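PDB 3PT5: NANS (YJHS), A 9-O-acetyl N-acetylneuraminic acid esterase from Escherichia coli O157:H7 EDL933, which probably removes the 9-O-acetyl group from 9-O-acetyl-N-acetylneuraminic acid, allowing the bacterium to grow on this host mucosal sugar. Local coordinates for residues S30-L41 against R309-R319. Residues are numbered along the deposited sequence; the frame is centred on the assembly and turned at random.
Sequences SNAMAYGEGLPL and RSSHFSSAARR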
ATOM      1  N   SER A  30      -7.151   2.239  -2.930  1.00  8.91           N
ATOM      2  CA  SER A  30      -7.435   0.833  -2.664  1.00  9.61           C
ATOM      3  C   SER A  30      -6.396  -0.167  -3.135  1.00  9.30           C
ATOM      4  O   SER A  30      -6.127  -1.138  -2.434  1.00 11.18           O
ATOM      5  CB  SER A  30      -8.811   0.422  -3.200  1.00  9.12           C
ATOM      6  OG  SER A  30      -8.846   0.523  -4.602  1.00 10.37           O
ATOM      7  N   ASN A  31      -5.812   0.049  -4.320  1.00 10.27           N
ATOM      8  CA  ASN A  31      -4.907  -0.984  -4.855  1.00  9.41           C
ATOM      9  C   ASN A  31      -3.508  -0.990  -4.240  1.00  9.30           C
ATOM     10  O   ASN A  31      -2.736  -1.911  -4.468  1.00 10.90           O
ATOM     11  CB  ASN A  31      -4.904  -0.972  -6.393  1.00  8.93           C
ATOM     12  CG  ASN A  31      -6.121  -1.672  -6.952  1.00  9.48           C
ATOM     13  OD1 ASN A  31      -6.469  -2.772  -6.481  1.00  8.36           O
ATOM     14  ND2 ASN A  31      -6.810  -1.041  -7.920  1.00  7.78           N
ATOM     15  N   ALA A  32      -3.232  -0.015  -3.396  1.00  8.84           N
ATOM     16  CA  ALA A  32      -1.995   0.049  -2.616  1.00  9.77           C
ATOM     17  C   ALA A  32      -2.107  -0.772  -1.328  1.00 10.20           C
ATOM     18  O   ALA A  32      -1.094  -1.111  -0.721  1.00 11.10           O
ATOM     19  CB  ALA A  32      -1.659   1.475  -2.258  1.00  9.37           C
ATOM     20  N   MET A  33      -3.347  -1.069  -0.937  1.00 10.60           N
ATOM     21  CA  MET A  33      -3.614  -1.639   0.378  1.00  9.16           C
ATOM     22  C   MET A  33      -4.414  -2.930   0.289  1.00  9.08           C
ATOM     23  O   MET A  33      -4.495  -3.547  -0.757  1.00  9.52           O
ATOM     24  CB  MET A  33      -4.338  -0.601   1.239  1.00  9.39           C
ATOM     25  CG  MET A  33      -5.545   0.038   0.589  1.00  9.50           C
ATOM     26  SD  MET A  33      -6.446   1.098   1.739  1.00 11.03           S
ATOM     27  CE  MET A  33      -7.109  -0.127   2.885  1.00 11.69           C
ATOM     28  N   ALA A  34      -5.014  -3.347   1.405  1.00  8.65           N
ATOM     29  CA  ALA A  34      -5.594  -4.654   1.476  1.00  9.11           C
ATOM     30  C   ALA A  34      -7.003  -4.683   0.884  1.00  9.41           C
ATOM     31  O   ALA A  34      -7.987  -4.545   1.591  1.00  9.17           O
ATOM     32  CB  ALA A  34      -5.608  -5.115   2.957  1.00  9.62           C
ATOM     33  N   TYR A  35      -7.081  -4.850  -0.432  1.00  8.13           N
ATOM     34  CA  TYR A  35      -8.342  -5.048  -1.123  1.00  7.85           C
ATOM     35  C   TYR A  35      -8.411  -6.401  -1.823  1.00  8.17           C
ATOM     36  O   TYR A  35      -9.356  -6.675  -2.506  1.00  9.22           O
ATOM     37  CB  TYR A  35      -8.631  -3.902  -2.073  1.00  9.57           C
ATOM     38  CG  TYR A  35      -9.415  -2.771  -1.416  1.00  7.03           C
ATOM     39  CD1 TYR A  35      -8.789  -1.908  -0.509  1.00  7.12           C
ATOM     40  CD2 TYR A  35     -10.778  -2.575  -1.677  1.00  6.85           C
ATOM     41  CE1 TYR A  35      -9.470  -0.865   0.062  1.00  8.92           C
ATOM     42  CE2 TYR A  35     -11.474  -1.526  -1.092  1.00 10.33           C
ATOM     43  CZ  TYR A  35     -10.808  -0.681  -0.215  1.00 10.20           C
ATOM     44  OH  TYR A  35     -11.538   0.373   0.354  1.00 13.40           O
ATOM     45  N   GLY A  36      -7.424  -7.272  -1.599  1.00  7.89           N
ATOM     46  CA  GLY A  36      -7.547  -8.661  -2.060  1.00  7.98           C
ATOM     47  C   GLY A  36      -8.608  -9.405  -1.275  1.00  8.41           C
ATOM     48  O   GLY A  36      -8.559  -9.436  -0.035  1.00  8.64           O
ATOM     49  N   GLU A  37      -9.570 -10.002  -1.988  1.00  8.08           N
ATOM     50  CA  GLU A  37     -10.711 -10.673  -1.321  1.00  7.93           C
ATOM     51  C   GLU A  37     -10.529 -12.168  -1.067  1.00  8.48           C
ATOM     52  O   GLU A  37     -11.319 -12.762  -0.317  1.00  8.29           O
ATOM     53  CB  GLU A  37     -12.013 -10.406  -2.083  1.00  7.94           C
ATOM     54  CG  GLU A  37     -12.542  -9.015  -1.870  1.00  6.96           C
ATOM     55  CD  GLU A  37     -13.729  -8.697  -2.762  1.00  8.61           C
ATOM     56  OE1 GLU A  37     -14.151  -9.534  -3.619  1.00 11.01           O
ATOM     57  OE2 GLU A  37     -14.268  -7.603  -2.588  1.00 11.19           O
ATOM     58  N   GLY A  38      -9.525 -12.801  -1.686  1.00  7.70           N
ATOM     59  CA  GLY A  38      -9.243 -14.184  -1.408  1.00  9.04           C
ATOM     60  C   GLY A  38      -8.651 -14.366  -0.009  1.00  9.72           C
ATOM     61  O   GLY A  38      -8.024 -13.459   0.545  1.00  8.81           O
ATOM     62  N   LEU A  39      -8.835 -15.573   0.513  1.00  9.71           N
ATOM     63  CA  LEU A  39      -8.486 -15.929   1.890  1.00  9.81           C
ATOM     64  C   LEU A  39      -7.012 -15.653   2.255  1.00  9.64           C
ATOM     65  O   LEU A  39      -6.127 -15.990   1.489  1.00  9.76           O
ATOM     66  CB  LEU A  39      -8.778 -17.423   2.069  1.00 10.15           C
ATOM     67  CG  LEU A  39      -8.823 -17.966   3.501  1.00 12.88           C
ATOM     68  CD1 LEU A  39      -9.942 -17.292   4.335  1.00 14.43           C
ATOM     69  CD2 LEU A  39      -9.022 -19.462   3.427  1.00 15.16           C
ATOM     70  N   PRO A  40      -6.754 -15.027   3.434  1.00  9.98           N
ATOM     71  CA  PRO A  40      -5.370 -14.916   3.919  1.00 10.56           C
ATOM     72  C   PRO A  40      -4.780 -16.284   4.223  1.00 12.04           C
ATOM     73  O   PRO A  40      -5.517 -17.212   4.566  1.00 11.90           O
ATOM     74  CB  PRO A  40      -5.516 -14.129   5.240  1.00 10.80           C
ATOM     75  CG  PRO A  40      -6.907 -13.474   5.150  1.00 10.99           C
ATOM     76  CD  PRO A  40      -7.710 -14.505   4.422  1.00 10.39           C
ATOM     77  N   LEU A  41      -3.460 -16.408   4.099  1.00 12.25           N
ATOM     78  CA  LEU A  41      -2.819 -17.697   4.279  1.00 12.99           C
ATOM     79  C   LEU A  41      -1.712 -17.499   5.307  1.00 13.33           C
ATOM     80  O   LEU A  41      -0.537 -17.479   4.946  1.00 13.11           O
ATOM     81  CB  LEU A  41      -2.237 -18.205   2.942  1.00 12.89           C
ATOM     82  CG  LEU A  41      -3.239 -18.469   1.819  1.00 13.44           C
ATOM     83  CD1 LEU A  41      -2.557 -18.759   0.490  1.00 15.43           C
ATOM     84  CD2 LEU A  41      -4.128 -19.612   2.248  1.00 13.50           C
ATOM     85  N   ARG A 309     -16.042  -5.964  -9.113  1.00 13.36           N
ATOM     86  CA  ARG A 309     -15.016  -6.923  -8.643  1.00 11.65           C
ATOM     87  C   ARG A 309     -13.647  -6.664  -9.255  1.00 10.13           C
ATOM     88  O   ARG A 309     -12.631  -6.755  -8.562  1.00 10.52           O
ATOM     89  CB  ARG A 309     -15.442  -8.377  -8.923  1.00 11.87           C
ATOM     90  CG  ARG A 309     -16.925  -8.719  -8.576  1.00 13.11           C
ATOM     91  CD  ARG A 309     -17.282  -8.413  -7.108  1.00 11.04           C
ATOM     92  NE  ARG A 309     -16.509  -9.210  -6.130  1.00 11.97           N
ATOM     93  CZ  ARG A 309     -16.658 -10.529  -5.930  1.00 12.44           C
ATOM     94  NH1 ARG A 309     -17.512 -11.231  -6.675  1.00 14.65           N
ATOM     95  NH2 ARG A 309     -15.932 -11.152  -5.006  1.00 10.68           N
ATOM     96  N   SER A 310     -13.643  -6.353 -10.547  1.00 10.17           N
ATOM     97  CA  SER A 310     -12.426  -6.195 -11.360  1.00  9.12           C
ATOM     98  C   SER A 310     -11.659  -4.892 -11.067  1.00  8.47           C
ATOM     99  O   SER A 310     -10.576  -4.653 -11.612  1.00  9.26           O
ATOM    100  CB  SER A 310     -12.789  -6.246 -12.861  1.00  9.80           C
ATOM    101  OG  SER A 310     -13.734  -5.223 -13.145  1.00 13.79           O
ATOM    102  N   SER A 311     -12.176  -4.080 -10.160  1.00  8.25           N
ATOM    103  CA  SER A 311     -11.523  -2.831  -9.859  1.00  8.25           C
ATOM    104  C   SER A 311     -10.319  -2.950  -8.920  1.00  7.05           C
ATOM    105  O   SER A 311      -9.536  -1.979  -8.780  1.00  7.63           O
ATOM    106  CB  SER A 311     -12.541  -1.849  -9.273  1.00  8.96           C
ATOM    107  OG  SER A 311     -13.079  -2.370  -8.064  1.00 10.55           O
ATOM    108  N   HIS A 312     -10.190  -4.107  -8.272  1.00  7.01           N
ATOM    109  CA  HIS A 312      -9.065  -4.360  -7.377  1.00  6.01           C
ATOM    110  C   HIS A 312      -8.305  -5.637  -7.691  1.00  7.20           C
ATOM    111  O   HIS A 312      -8.894  -6.655  -8.124  1.00  7.39           O
ATOM    112  CB  HIS A 312      -9.516  -4.452  -5.929  1.00  6.80           C
ATOM    113  CG  HIS A 312     -10.480  -3.404  -5.553  1.00  7.94           C
ATOM    114  ND1 HIS A 312     -11.813  -3.466  -5.358  1.00 12.06           N
ATOM    115  CD2 HIS A 312     -10.095  -2.109  -5.283  1.00  8.80           C
ATOM    116  CE1 HIS A 312     -12.217  -2.209  -4.995  1.00  8.15           C
ATOM    117  NE2 HIS A 312     -11.169  -1.406  -4.971  1.00 11.02           N
ATOM    118  N   PHE A 313      -6.989  -5.580  -7.449  1.00  8.08           N
ATOM    119  CA  PHE A 313      -6.138  -6.769  -7.612  1.00  7.89           C
ATOM    120  C   PHE A 313      -6.452  -7.822  -6.568  1.00  7.79           C
ATOM    121  O   PHE A 313      -6.861  -7.492  -5.453  1.00  7.90           O
ATOM    122  CB  PHE A 313      -4.679  -6.405  -7.497  1.00  8.51           C
ATOM    123  CG  PHE A 313      -4.189  -5.546  -8.615  1.00  8.75           C
ATOM    124  CD1 PHE A 313      -3.997  -6.090  -9.904  1.00  6.75           C
ATOM    125  CD2 PHE A 313      -3.843  -4.226  -8.347  1.00  8.53           C
ATOM    126  CE1 PHE A 313      -3.510  -5.277 -10.935  1.00  8.09           C
ATOM    127  CE2 PHE A 313      -3.325  -3.402  -9.368  1.00  8.56           C
ATOM    128  CZ  PHE A 313      -3.181  -3.940 -10.648  1.00  7.08           C
ATOM    129  N   SER A 314      -6.288  -9.086  -6.966  1.00  8.15           N
ATOM    130  CA  SER A 314      -6.600 -10.236  -6.096  1.00  7.57           C
ATOM    131  C   SER A 314      -5.543 -10.421  -5.018  1.00  8.00           C
ATOM    132  O   SER A 314      -4.419  -9.904  -5.110  1.00  7.88           O
ATOM    133  CB  SER A 314      -6.689 -11.534  -6.930  1.00  9.17           C
ATOM    134  OG  SER A 314      -5.390 -11.864  -7.505  1.00  9.11           O
ATOM    135  N   SER A 315      -5.898 -11.208  -4.002  1.00  7.32           N
ATOM    136  CA  SER A 315      -4.918 -11.579  -2.983  1.00  8.63           C
ATOM    137  C   SER A 315      -3.719 -12.305  -3.602  1.00  8.31           C
ATOM    138  O   SER A 315      -2.576 -12.028  -3.248  1.00  9.95           O
ATOM    139  CB  SER A 315      -5.592 -12.474  -1.942  1.00  7.95           C
ATOM    140  OG  SER A 315      -6.697 -11.797  -1.371  1.00  8.71           O
ATOM    141  N   ALA A 316      -4.010 -13.219  -4.530  1.00  9.16           N
ATOM    142  CA  ALA A 316      -2.995 -13.982  -5.255  1.00  7.98           C
ATOM    143  C   ALA A 316      -2.056 -13.060  -6.033  1.00  8.49           C
ATOM    144  O   ALA A 316      -0.861 -13.260  -5.995  1.00  9.72           O
ATOM    145  CB  ALA A 316      -3.680 -14.954  -6.206  1.00  9.59           C
ATOM    146  N   ALA A 317      -2.607 -12.078  -6.758  1.00  9.08           N
ATOM    147  CA  ALA A 317      -1.741 -11.134  -7.504  1.00  8.91           C
ATOM    148  C   ALA A 317      -0.843 -10.337  -6.581  1.00  9.86           C
ATOM    149  O   ALA A 317       0.298 -10.012  -6.911  1.00 10.35           O
ATOM    150  CB  ALA A 317      -2.570 -10.182  -8.339  1.00 10.12           C
ATOM    151  N   ARG A 318      -1.372  -9.998  -5.418  1.00  9.14           N
ATOM    152  CA  ARG A 318      -0.610  -9.175  -4.491  1.00  9.04           C
ATOM    153  C   ARG A 318       0.564  -9.967  -3.913  1.00  9.66           C
ATOM    154  O   ARG A 318       1.676  -9.461  -3.866  1.00 10.73           O
ATOM    155  CB  ARG A 318      -1.540  -8.662  -3.403  1.00  7.90           C
ATOM    156  CG  ARG A 318      -2.509  -7.644  -4.005  1.00  8.11           C
ATOM    157  CD  ARG A 318      -3.558  -7.248  -2.990  1.00 10.15           C
ATOM    158  NE  ARG A 318      -4.742  -6.632  -3.612  1.00  8.49           N
ATOM    159  CZ  ARG A 318      -4.874  -5.353  -3.900  1.00 10.20           C
ATOM    160  NH1 ARG A 318      -3.868  -4.520  -3.652  1.00 10.78           N
ATOM    161  NH2 ARG A 318      -6.025  -4.904  -4.453  1.00  7.96           N
ATOM    162  N   ARG A 319       0.320 -11.228  -3.560  1.00  9.67           N
ATOM    163  CA  ARG A 319       1.388 -12.166  -3.133  1.00 10.68           C
ATOM    164  C   ARG A 319       2.399 -12.498  -4.196  1.00 11.69           C
ATOM    165  O   ARG A 319       3.534 -12.900  -3.886  1.00 13.55           O
ATOM    166  CB  ARG A 319       0.791 -13.508  -2.697  1.00 10.59           C
ATOM    167  CG  ARG A 319       0.022 -13.459  -1.434  1.00 10.36           C
ATOM    168  CD  ARG A 319      -0.666 -14.787  -1.212  1.00 14.83           C
ATOM    169  NE  ARG A 319      -1.681 -14.635  -0.180  1.00 13.63           N
ATOM    170  CZ  ARG A 319      -2.933 -15.028  -0.297  1.00 14.12           C
ATOM    171  NH1 ARG A 319      -3.342 -15.640  -1.411  1.00 16.23           N
ATOM    172  NH2 ARG A 319      -3.761 -14.821   0.712  1.00 12.98           N
TER
HETATM  173  O   HOH W   1     -15.279  -6.918  -5.023  1.00 14.71           O
HETATM  174  O   HOH W   2      -8.578 -12.126  -4.294  1.00  8.80           O
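Asn31 uses both ends of its amide on the 309-319 segment. Its ND2 gives a nearly straight bond to Ser311 O (3.0 Å, 167° at the hydrogen), lying in the carbonyl plane, and also pairs with Glu192. OD1 accepts twice: from Phe313 N at 3.0 Å, tilted from the amide plane, and from Arg318 NH2, in that plane. Together with the Glu192 bond, these three bonds to Ser311, Phe313 and Arg318 fix the rotation of the amide.

Arg318, its chain extended from CG to NE, grips Asn31 end-on: NH2 takes OD1, while NH1 reaches the backbone O from above the carbonyl plane. NE and NH2 also converge side-on upon Phe313 O, and NH1 has a further acceptor in Gln106, so all three guanidinium nitrogens are engaged.

Farther along, Ser315 OG donates to Gly38 O (2.9 Å), and one water accepts from both Gly38 N and Ser315 N. Ser314 OG caps the helix start by accepting from Ala317 N. Arg319 NH2 donates to Leu39 O (2.8 Å) and forms a salt bridge with Asp46, as Leu41 CD1 packs over one guanidinium face. Bent at chi2 and chi3, Arg309 brings NH2 to Glu37 OE1 in a salt bridge (2.8 Å, 172°) within the guanidinium plane; OE2 is served by Thr305 and by a water shared with Arg309 NE.

Tyr35 CD2 lies over the centre of one His312 ring face, 3.5 Å above its plane, with Ser311 OG, itself bonded to Leu308 O, toward the rim of the opposite face. Ser30 OG, in the plane at the ring's edge, is 3.0 Å from His312 NE2. This approach, with Ser30 just after strand 20-28 and His312 just ahead of helix 315-335, is consistent with the nucleophile-histidine pair of an SGNH hydrolase active site.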